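Local atomic coordinates of methyltransferase (PDB entry 5N5D), a protein that probably transfers a methyl group from S-adenosylmethionine to an oxygen of an intermediate in the biosynthesis of tomaymycin. Residues R63-I68 / G87-I92; P136-F141 / L159-A164; F141-K146 / V167-V172. All coordinates share one frame; numbering follows the deposited sequence.

Contact 1: residues R63-I68 / G87-I92; sequences RRILEI and GRLVTI
Residues 63-68 and 87-92 run parallel, the axes of strands 64-68 and 88-92 approaching to 4.7 Å at 14° to each other, and five backbone hydrogen bonds tie them, among them Val-90 N to Ile-65 O at 2.8 Å. With helix 74-80 between them they form a beta-alpha-beta unit of the Rossmann-like fold. On the face bearing Leu-66, Val-90 and Ile-92, CD1 of Leu-66 sits 3.5 Å from the carbonyl O of Val-90, and Phe-137 packs against Leu-66 and Val-90. Toward the N-terminal ends of the strands, on this same face, the two arginines lie alongside: Arg-64 NH1 stands over one face of the Arg-88 guanidinium, 3.5 Å from Arg-88 NH1, with the planes 71° apart. These like charges are probably eased by a long, weak ion pair from Arg-88 to Glu-116. The other face is turned to helix 74-80. Here Leu-89 CD1 meets Ile-65 CG2 at 3.6 Å, and Glu-67 extends beside Thr-91, near the bound S-adenosylmethionine. Ser-75 and Ser-76 hold the Glu-67 carboxylate and Thr-70 pairs with the Thr-91 hydroxyl, while Thr-91 OG1 donates to the anti lone pair of Glu-67 OE1 at 2.7 Å.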
loop_
_atom_site.group_PDB
_atom_site.type_symbol
_atom_site.label_atom_id
_atom_site.label_comp_id
_atom_site.label_asym_id
_atom_site.label_seq_id
_atom_site.Cartn_x
_atom_site.Cartn_y
_atom_site.Cartn_z
ATOM N N ARG A 63 13.945 -2.931 -11.002
ATOM C CA ARG A 63 14.442 -3.237 -12.334
ATOM C C ARG A 63 14.106 -4.650 -12.770
ATOM O O ARG A 63 13.959 -4.898 -13.966
ATOM C CB ARG A 63 15.964 -3.041 -12.375
ATOM C CG ARG A 63 16.622 -3.327 -13.707
ATOM C CD ARG A 63 18.105 -2.939 -13.675
ATOM N NE ARG A 63 18.806 -3.340 -14.893
ATOM C CZ ARG A 63 19.480 -4.476 -15.043
ATOM N NH1 ARG A 63 19.561 -5.355 -14.050
ATOM N NH2 ARG A 63 20.080 -4.737 -16.197
ATOM N N ARG A 64 13.980 -5.580 -11.828
ATOM C CA ARG A 64 13.586 -6.947 -12.129
ATOM C C ARG A 64 12.417 -7.311 -11.229
ATOM O O ARG A 64 12.507 -7.172 -10.006
ATOM C CB ARG A 64 14.734 -7.932 -11.915
ATOM C CG ARG A 64 15.932 -7.721 -12.832
ATOM C CD ARG A 64 16.856 -8.932 -12.791
ATOM N NE ARG A 64 18.183 -8.646 -13.328
ATOM C CZ ARG A 64 18.476 -8.589 -14.623
ATOM N NH1 ARG A 64 17.533 -8.789 -15.535
ATOM N NH2 ARG A 64 19.718 -8.325 -15.010
ATOM N N ILE A 65 11.334 -7.777 -11.833
ATOM C CA ILE A 65 10.121 -8.131 -11.108
ATOM C C ILE A 65 9.746 -9.565 -11.448
ATOM O O ILE A 65 9.812 -9.972 -12.613
ATOM C CB ILE A 65 8.960 -7.176 -11.451
ATOM C CG1 ILE A 65 9.349 -5.730 -11.126
ATOM C CG2 ILE A 65 7.696 -7.588 -10.706
ATOM C CD1 ILE A 65 8.317 -4.702 -11.554
ATOM N N LEU A 66 9.342 -10.327 -10.431
ATOM C CA LEU A 66 8.846 -11.687 -10.598
ATOM C C LEU A 66 7.363 -11.716 -10.262
ATOM O O LEU A 66 6.958 -11.214 -9.210
ATOM C CB LEU A 66 9.612 -12.657 -9.696
ATOM C CG LEU A 66 9.078 -14.087 -9.597
ATOM C CD1 LEU A 66 9.127 -14.796 -10.953
ATOM C CD2 LEU A 66 9.851 -14.860 -8.549
ATOM N N GLU A 67 6.560 -12.289 -11.156
ATOM C CA GLU A 67 5.129 -12.447 -10.942
ATOM C C GLU A 67 4.764 -13.917 -11.038
ATOM O O GLU A 67 5.114 -14.586 -12.015
ATOM C CB GLU A 67 4.327 -11.643 -11.970
ATOM C CG GLU A 67 2.823 -11.867 -11.916
ATOM C CD GLU A 67 2.086 -11.001 -12.916
ATOM O OE1 GLU A 67 2.288 -11.199 -14.134
ATOM O OE2 GLU A 67 1.330 -10.113 -12.475
ATOM N N ILE A 68 4.052 -14.410 -10.033
ATOM C CA ILE A 68 3.582 -15.787 -9.994
ATOM C C ILE A 68 2.073 -15.730 -10.191
ATOM O O ILE A 68 1.334 -15.356 -9.274
ATOM C CB ILE A 68 3.964 -16.483 -8.683
ATOM C CG1 ILE A 68 5.475 -16.388 -8.471
ATOM C CG2 ILE A 68 3.515 -17.938 -8.710
ATOM C CD1 ILE A 68 5.947 -16.825 -7.108
ATOM N N GLY A 87 14.803 -3.070 -17.745
ATOM C CA GLY A 87 14.185 -3.930 -16.759
ATOM C C GLY A 87 13.583 -5.190 -17.362
ATOM O O GLY A 87 13.532 -5.378 -18.578
ATOM N N ARG A 88 13.114 -6.072 -16.480
ATOM C CA ARG A 88 12.433 -7.273 -16.936
ATOM C C ARG A 88 11.391 -7.703 -15.917
ATOM O O ARG A 88 11.616 -7.623 -14.707
ATOM C CB ARG A 88 13.409 -8.428 -17.192
ATOM C CG ARG A 88 12.746 -9.624 -17.878
ATOM C CD ARG A 88 13.567 -10.167 -19.043
ATOM N NE ARG A 88 14.754 -10.892 -18.597
ATOM C CZ ARG A 88 15.983 -10.387 -18.539
ATOM N NH1 ARG A 88 16.987 -11.146 -18.118
ATOM N NH2 ARG A 88 16.223 -9.134 -18.903
ATOM N N LEU A 89 10.246 -8.132 -16.436
ATOM C CA LEU A 89 9.213 -8.829 -15.685
ATOM C C LEU A 89 9.251 -10.294 -16.094
ATOM O O LEU A 89 9.102 -10.618 -17.278
ATOM C CB LEU A 89 7.831 -8.231 -15.960
ATOM C CG LEU A 89 6.658 -9.020 -15.369
ATOM C CD1 LEU A 89 6.697 -8.984 -13.852
ATOM C CD2 LEU A 89 5.337 -8.484 -15.892
ATOM N N VAL A 90 9.480 -11.169 -15.126
ATOM C CA VAL A 90 9.397 -12.606 -15.340
ATOM C C VAL A 90 8.071 -13.045 -14.748
ATOM O O VAL A 90 7.823 -12.827 -13.560
ATOM C CB VAL A 90 10.577 -13.338 -14.683
ATOM C CG1 VAL A 90 10.478 -14.842 -14.914
ATOM C CG2 VAL A 90 11.899 -12.807 -15.223
ATOM N N THR A 91 7.203 -13.636 -15.564
ATOM C CA THR A 91 5.883 -14.017 -15.081
ATOM C C THR A 91 5.580 -15.464 -15.443
ATOM O O THR A 91 5.994 -15.959 -16.495
ATOM C CB THR A 91 4.799 -13.059 -15.619
ATOM O OG1 THR A 91 3.542 -13.377 -15.013
ATOM C CG2 THR A 91 4.706 -13.116 -17.145
ATOM N N ILE A 92 4.869 -16.140 -14.539
ATOM C CA ILE A 92 4.622 -17.577 -14.606
ATOM C C ILE A 92 3.123 -17.838 -14.617
ATOM O O ILE A 92 2.384 -17.296 -13.790
ATOM C CB ILE A 92 5.251 -18.321 -13.411
ATOM C CG1 ILE A 92 6.742 -18.008 -13.296
ATOM C CG2 ILE A 92 5.007 -19.827 -13.550
ATOM C CD1 ILE A 92 7.387 -18.542 -12.023
#

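Contact 2: residues P136-F141 / L159-A164; sequences PFDMVF and LSRPGA
Leu-159 meets Phe-137 through both backbone and side chain. Its carbonyl O accepts the Phe-137 N-H at 2.8 Å, and its CB lies at the edge of the Phe-137 ring, in the ring plane, 3.9 Å from CD2. The Pro-136 CA, just beyond a cis peptide bond, also touches this oxygen. Ser-160 comes next; its OG turns back to the carbonyl of Ala-156, while its CB presses on Phe-137 O at 3.3 Å. Residues 159-164 bring the chain out of helix 149-158 and into strand 165-169, completing the beta-alpha-beta crossover that begins with strand 139-142 in this Rossmann-like fold. Arg-161 crosses Pro-136 obliquely, its CD 4.0 Å from Pro-136 CG, and then lies alongside Asp-138. A bend at its third side-chain torsion (chi3 -58°) brings NH2 to Asp-138 OD1 at 3.3 Å, a salt bridge whose hydrogen bond is weak, the two planar groups 31° apart. The other carboxylate oxygen, OD2, takes the backbone N-H groups of Arg-63 and Arg-64. From Arg-161 to Ala-164 the chain makes a type II beta turn with Gly-163 in its third place, closed by Ala-164 N to Arg-161 O at 3.0 Å. Ala-164 CB then lies 3.8 Å from Phe-137 O, a buried carbonyl oxygen that finds no hydrogen-bond donor and is walled in by the carbons of Ser-160, Arg-161 and Ala-164.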
loop_
_atom_site.group_PDB
_atom_site.type_symbol
_atom_site.label_atom_id
_atom_site.label_comp_id
_atom_site.label_asym_id
_atom_site.label_seq_id
_atom_site.Cartn_x
_atom_site.Cartn_y
_atom_site.Cartn_z
ATOM N N PRO A 136 18.964 -11.415 -9.057
ATOM C CA PRO A 136 17.943 -11.191 -8.029
ATOM C C PRO A 136 16.827 -10.253 -8.463
ATOM O O PRO A 136 17.061 -9.290 -9.198
ATOM C CB PRO A 136 18.743 -10.564 -6.891
ATOM C CG PRO A 136 19.784 -9.764 -7.601
ATOM C CD PRO A 136 20.133 -10.544 -8.847
ATOM N N PHE A 137 15.623 -10.539 -7.988
ATOM C CA PHE A 137 14.469 -9.689 -8.218
ATOM C C PHE A 137 14.387 -8.607 -7.147
ATOM O O PHE A 137 14.758 -8.820 -5.990
ATOM C CB PHE A 137 13.192 -10.527 -8.217
ATOM C CG PHE A 137 13.104 -11.481 -9.369
ATOM C CD1 PHE A 137 12.745 -11.021 -10.626
ATOM C CD2 PHE A 137 13.388 -12.825 -9.206
ATOM C CE1 PHE A 137 12.669 -11.876 -11.700
ATOM C CE2 PHE A 137 13.313 -13.697 -10.280
ATOM C CZ PHE A 137 12.954 -13.218 -11.535
ATOM N N ASP A 138 13.915 -7.432 -7.560
ATOM C CA ASP A 138 13.639 -6.318 -6.662
ATOM C C ASP A 138 12.225 -6.348 -6.106
ATOM O O ASP A 138 11.956 -5.699 -5.090
ATOM C CB ASP A 138 13.845 -4.989 -7.402
ATOM C CG ASP A 138 15.238 -4.855 -7.967
ATOM O OD1 ASP A 138 16.208 -5.046 -7.206
ATOM O OD2 ASP A 138 15.375 -4.576 -9.174
ATOM N N MET A 139 11.321 -7.070 -6.758
ATOM C CA MET A 139 9.934 -7.144 -6.335
ATOM C C MET A 139 9.373 -8.477 -6.793
ATOM O O MET A 139 9.703 -8.956 -7.882
ATOM C CB MET A 139 9.109 -5.987 -6.910
ATOM C CG MET A 139 7.637 -6.034 -6.552
ATOM S SD MET A 139 6.830 -4.486 -7.009
ATOM C CE MET A 139 5.129 -4.848 -6.592
ATOM N N VAL A 140 8.533 -9.071 -5.952
ATOM C CA VAL A 140 7.842 -10.316 -6.265
ATOM C C VAL A 140 6.360 -10.123 -5.978
ATOM O O VAL A 140 5.994 -9.679 -4.886
ATOM C CB VAL A 140 8.381 -11.500 -5.443
ATOM C CG1 VAL A 140 7.706 -12.784 -5.868
ATOM C CG2 VAL A 140 9.884 -11.605 -5.585
ATOM N N PHE A 141 5.516 -10.460 -6.948
ATOM C CA PHE A 141 4.069 -10.465 -6.772
ATOM C C PHE A 141 3.585 -11.907 -6.842
ATOM O O PHE A 141 3.748 -12.572 -7.873
ATOM C CB PHE A 141 3.381 -9.604 -7.836
ATOM C CG PHE A 141 1.875 -9.539 -7.702
ATOM C CD1 PHE A 141 1.269 -9.362 -6.465
ATOM C CD2 PHE A 141 1.069 -9.642 -8.823
ATOM C CE1 PHE A 141 -0.115 -9.294 -6.359
ATOM C CE2 PHE A 141 -0.309 -9.570 -8.721
ATOM C CZ PHE A 141 -0.898 -9.396 -7.481
ATOM N N LEU A 159 15.243 -15.817 -4.356
ATOM C CA LEU A 159 15.437 -15.176 -5.648
ATOM C C LEU A 159 15.512 -13.661 -5.558
ATOM O O LEU A 159 15.612 -13.001 -6.598
ATOM C CB LEU A 159 14.304 -15.567 -6.603
ATOM C CG LEU A 159 14.171 -17.054 -6.940
ATOM C CD1 LEU A 159 12.878 -17.319 -7.693
ATOM C CD2 LEU A 159 15.366 -17.523 -7.757
ATOM N N SER A 160 15.455 -13.088 -4.355
ATOM C CA SER A 160 15.490 -11.637 -4.245
ATOM C C SER A 160 16.716 -11.191 -3.460
ATOM O O SER A 160 17.770 -11.832 -3.524
ATOM C CB SER A 160 14.193 -11.108 -3.625
ATOM O OG SER A 160 14.025 -11.522 -2.282
ATOM N N ARG A 161 16.599 -10.088 -2.736
ATOM C CA ARG A 161 17.752 -9.380 -2.208
ATOM C C ARG A 161 17.276 -8.495 -1.071
ATOM O O ARG A 161 16.080 -8.203 -0.974
ATOM C CB ARG A 161 18.420 -8.531 -3.303
ATOM C CG ARG A 161 17.447 -7.571 -3.987
ATOM C CD ARG A 161 18.020 -6.974 -5.257
ATOM N NE ARG A 161 19.266 -6.254 -5.024
ATOM C CZ ARG A 161 19.926 -5.585 -5.964
ATOM N NH1 ARG A 161 21.056 -4.961 -5.663
ATOM N NH2 ARG A 161 19.454 -5.530 -7.204
ATOM N N PRO A 162 18.177 -8.048 -0.202
ATOM C CA PRO A 162 17.774 -7.058 0.800
ATOM C C PRO A 162 17.193 -5.828 0.117
ATOM O O PRO A 162 17.736 -5.331 -0.872
ATOM C CB PRO A 162 19.077 -6.749 1.542
ATOM C CG PRO A 162 19.913 -7.964 1.338
ATOM C CD PRO A 162 19.590 -8.439 -0.044
ATOM N N GLY A 163 16.071 -5.349 0.649
ATOM C CA GLY A 163 15.337 -4.250 0.062
ATOM C C GLY A 163 14.200 -4.678 -0.834
ATOM O O GLY A 163 13.338 -3.850 -1.160
ATOM N N ALA A 164 14.164 -5.944 -1.235
ATOM C CA ALA A 164 13.115 -6.406 -2.129
ATOM C C ALA A 164 11.747 -6.338 -1.457
ATOM O O ALA A 164 11.602 -6.533 -0.245
ATOM C CB ALA A 164 13.393 -7.837 -2.585
#

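Contact 3: residues F141-K146 / V167-V172; sequences FVDANK and VVDNVV. With SAM (S-adenosylmethionine), chain H; SO4 (sulfate ion), chain J.
Phe-141 and Val-142 pair in parallel with Val-167 and Val-168 at the C-terminal ends of strands 139-142 and 165-169, the two strands of a beta-alpha-beta unit in the Rossmann-like fold, where class I methyltransferases bind their cofactor. Val-142 N donates to Val-167 O and Val-142 O accepts from Asp-169 N. The Phe-141 side chain crosses Val-167 obliquely, CD1 meeting Val-167 CG1 at 3.9 Å. With CG anti to the backbone N (chi1 -179°), the ring extends along Asp-169, pointing the same way, its plane 37° from the carboxylate and its CE1 3.9 Å from Asp-169 CB. Asp-143 CB lies over one ring face, offset toward the rim. Replacing Phe-141 by an alanine would probably open a gap beside Val-167 and leave the side chains of Asp-143 and Asp-169 less firmly placed. Asp-143 OD2 accepts a hydrogen bond from the amino N of S-adenosylmethionine at 2.8 Å, and Asp-143 OD1 faces the methyl carbon CE of the cofactor. Water 2 sits between the carboxylates, 2.7 Å from Asp-143 OD2 and 2.9 Å from Asp-169 OD2. Asp-143 and Asn-170 cross obliquely, carboxylate and amide planes 50° apart, and bring two acceptors together, Asp-143 OD1 and Asn-170 OD1, at 3.1 Å; Asn-170 ND2 is engaged by Asp-217. Such a group of two aspartates and an asparagine is consistent with the site that holds a magnesium ion in catechol O-methyltransferase and its relatives; in this structure a water lies between the two aspartates. Lys-146 crosses Asn-170 at about a right angle, laying CE 3.4 Å from Asn-170 O and NZ 3.5 Å from Asn-170 CB.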
loop_
_atom_site.group_PDB
_atom_site.type_symbol
_atom_site.label_atom_id
_atom_site.label_comp_id
_atom_site.label_asym_id
_atom_site.label_seq_id
_atom_site.Cartn_x
_atom_site.Cartn_y
_atom_site.Cartn_z
ATOM N N PHE A 141 5.516 -10.460 -6.948
ATOM C CA PHE A 141 4.069 -10.465 -6.772
ATOM C C PHE A 141 3.585 -11.907 -6.842
ATOM O O PHE A 141 3.748 -12.572 -7.873
ATOM C CB PHE A 141 3.381 -9.604 -7.836
ATOM C CG PHE A 141 1.875 -9.539 -7.702
ATOM C CD1 PHE A 141 1.269 -9.362 -6.465
ATOM C CD2 PHE A 141 1.069 -9.642 -8.823
ATOM C CE1 PHE A 141 -0.115 -9.294 -6.359
ATOM C CE2 PHE A 141 -0.309 -9.570 -8.721
ATOM C CZ PHE A 141 -0.898 -9.396 -7.481
ATOM N N VAL A 142 3.001 -12.382 -5.747
ATOM C CA VAL A 142 2.518 -13.750 -5.619
ATOM C C VAL A 142 1.000 -13.703 -5.706
ATOM O O VAL A 142 0.334 -13.169 -4.811
ATOM C CB VAL A 142 2.978 -14.393 -4.307
ATOM C CG1 VAL A 142 2.546 -15.859 -4.250
ATOM C CG2 VAL A 142 4.489 -14.239 -4.134
ATOM N N ASP A 143 0.453 -14.271 -6.773
ATOM C CA ASP A 143 -0.976 -14.218 -7.039
ATOM C C ASP A 143 -1.371 -15.442 -7.858
ATOM O O ASP A 143 -1.935 -15.340 -8.944
ATOM C CB ASP A 143 -1.334 -12.922 -7.762
ATOM C CG ASP A 143 -2.832 -12.724 -7.909
ATOM O OD1 ASP A 143 -3.613 -13.321 -7.127
ATOM O OD2 ASP A 143 -3.235 -11.959 -8.814
ATOM N N ALA A 144 -1.070 -16.629 -7.338
ATOM C CA ALA A 144 -1.446 -17.860 -8.020
ATOM C C ALA A 144 -2.311 -18.698 -7.085
ATOM O O ALA A 144 -3.285 -18.190 -6.519
ATOM C CB ALA A 144 -0.199 -18.613 -8.487
ATOM N N ASN A 145 -1.974 -19.969 -6.910
ATOM C CA ASN A 145 -2.731 -20.832 -6.019
ATOM C C ASN A 145 -2.282 -20.624 -4.577
ATOM O O ASN A 145 -1.105 -20.392 -4.303
ATOM C CB ASN A 145 -2.556 -22.290 -6.434
ATOM C CG ASN A 145 -1.111 -22.718 -6.448
ATOM O OD1 ASN A 145 -0.246 -22.032 -6.998
ATOM N ND2 ASN A 145 -0.836 -23.864 -5.831
ATOM N N LYS A 146 -3.228 -20.712 -3.651
ATOM C CA LYS A 146 -2.944 -20.323 -2.273
ATOM C C LYS A 146 -2.225 -21.398 -1.456
ATOM O O LYS A 146 -1.417 -21.047 -0.586
ATOM C CB LYS A 146 -4.249 -19.905 -1.595
ATOM C CG LYS A 146 -4.794 -18.595 -2.163
ATOM C CD LYS A 146 -6.272 -18.414 -1.920
ATOM C CE LYS A 146 -6.749 -17.056 -2.428
ATOM N NZ LYS A 146 -6.459 -16.835 -3.879
ATOM N N VAL A 167 4.758 -8.824 -2.467
ATOM C CA VAL A 167 3.325 -8.623 -2.276
ATOM C C VAL A 167 2.635 -9.950 -2.541
ATOM O O VAL A 167 2.844 -10.561 -3.594
ATOM C CB VAL A 167 2.767 -7.521 -3.195
ATOM C CG1 VAL A 167 1.240 -7.460 -3.097
ATOM C CG2 VAL A 167 3.377 -6.165 -2.836
ATOM N N VAL A 168 1.817 -10.394 -1.588
ATOM C CA VAL A 168 1.030 -11.614 -1.722
ATOM C C VAL A 168 -0.437 -11.211 -1.708
ATOM O O VAL A 168 -0.904 -10.597 -0.740
ATOM C CB VAL A 168 1.335 -12.622 -0.603
ATOM C CG1 VAL A 168 0.491 -13.886 -0.787
ATOM C CG2 VAL A 168 2.820 -12.937 -0.571
ATOM N N ASP A 169 -1.153 -11.533 -2.781
ATOM C CA ASP A 169 -2.561 -11.181 -2.900
ATOM C C ASP A 169 -3.459 -12.247 -2.274
ATOM O O ASP A 169 -3.079 -13.413 -2.118
ATOM C CB ASP A 169 -2.952 -10.978 -4.367
ATOM C CG ASP A 169 -4.138 -10.032 -4.538
ATOM O OD1 ASP A 169 -4.576 -9.428 -3.533
ATOM O OD2 ASP A 169 -4.632 -9.879 -5.683
ATOM N N ASN A 170 -4.662 -11.804 -1.897
ATOM C CA ASN A 170 -5.787 -12.674 -1.535
ATOM C C ASN A 170 -5.509 -13.499 -0.276
ATOM O O ASN A 170 -5.732 -14.711 -0.237
ATOM C CB ASN A 170 -6.161 -13.573 -2.716
ATOM C CG ASN A 170 -6.447 -12.780 -3.987
ATOM O OD1 ASN A 170 -5.897 -13.069 -5.051
ATOM N ND2 ASN A 170 -7.302 -11.763 -3.875
ATOM N N VAL A 171 -5.070 -12.819 0.787
ATOM C CA VAL A 171 -4.646 -13.487 2.014
ATOM C C VAL A 171 -5.747 -13.524 3.077
ATOM O O VAL A 171 -5.486 -13.967 4.197
ATOM C CB VAL A 171 -3.375 -12.840 2.595
ATOM C CG1 VAL A 171 -2.210 -12.972 1.635
ATOM C CG2 VAL A 171 -3.623 -11.377 2.977
ATOM N N VAL A 172 -6.964 -13.085 2.767
ATOM C CA VAL A 172 -8.004 -12.952 3.785
ATOM C C VAL A 172 -8.961 -14.139 3.779
ATOM O O VAL A 172 -9.399 -14.587 4.839
ATOM C CB VAL A 172 -8.754 -11.613 3.597
ATOM C CG1 VAL A 172 -10.079 -11.597 4.360
ATOM C CG2 VAL A 172 -7.875 -10.466 4.072
HETATM N N SAM H . -2.190 -11.749 -11.390
HETATM C CA SAM H . -3.354 -11.772 -12.298
HETATM C C SAM H . -3.979 -10.343 -12.409
HETATM O O SAM H . -4.105 -9.701 -11.342
HETATM O OXT SAM H . -4.309 -9.939 -13.544
HETATM C CB SAM H . -4.420 -12.776 -11.798
HETATM C CG SAM H . -3.807 -14.126 -11.445
HETATM S SD SAM H . -5.161 -15.264 -11.063
HETATM C CE SAM H . -5.635 -14.692 -9.475
HETATM C "C5'" SAM H . -4.282 -16.785 -10.564
HETATM C "C4'" SAM H . -3.555 -17.450 -11.716
HETATM O "O4'" SAM H . -2.608 -18.425 -11.225
HETATM C "C3'" SAM H . -4.466 -18.179 -12.712
HETATM O "O3'" SAM H . -4.244 -17.666 -14.020
HETATM C "C2'" SAM H . -4.070 -19.656 -12.551
HETATM O "O2'" SAM H . -4.150 -20.388 -13.768
HETATM C "C1'" SAM H . -2.620 -19.526 -12.104
HETATM N N9 SAM H . -2.092 -20.683 -11.393
HETATM C C8 SAM H . -2.741 -21.467 -10.476
HETATM N N7 SAM H . -1.992 -22.405 -9.949
HETATM C C5 SAM H . -0.760 -22.225 -10.562
HETATM C C6 SAM H . 0.475 -22.884 -10.421
HETATM N N6 SAM H . 0.678 -23.910 -9.584
HETATM N N1 SAM H . 1.512 -22.445 -11.169
HETATM C C2 SAM H . 1.314 -21.418 -12.002
HETATM N N3 SAM H . 0.195 -20.720 -12.220
HETATM C C4 SAM H . -0.811 -21.173 -11.461
HETATM S S SO4 J . -6.382 -21.853 -4.999
HETATM O O1 SO4 J . -7.750 -21.958 -4.501
HETATM O O2 SO4 J . -6.413 -21.422 -6.394
HETATM O O3 SO4 J . -5.654 -20.874 -4.202
HETATM O O4 SO4 J . -5.725 -23.154 -4.903
HETATM O O HOH W 1 -1.915 -15.577 -3.657
HETATM O O HOH W 2 -5.628 -10.969 -8.148
#

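In the fold
All three contacts reach one sheet, with strand order 88-93, 64-68, 139-142, 165-169 across its middle. Contacts 1 and 2 have centres 10 Å apart and are joined through Arg-64 O to Asp-138 N (2.8 Å) and by Phe-137 packed on strand 64-68. Contact 3, centred about 15 Å from contact 1, meets it where Phe-141 N binds Leu-66 O and Phe-141 O receives Ile-68 N. Contacts 2 and 3 share Phe-141 and alternate along the chain. The cofactor lies at the C-terminal ends of the strands: Glu-67 of contact 1 and Phe-141, Asp-143, Ala-144 and Asn-145 of contact 3 reach S-adenosylmethionine, whereas in segment 159-164 the Leu-159 side chain remains about 13 Å from it.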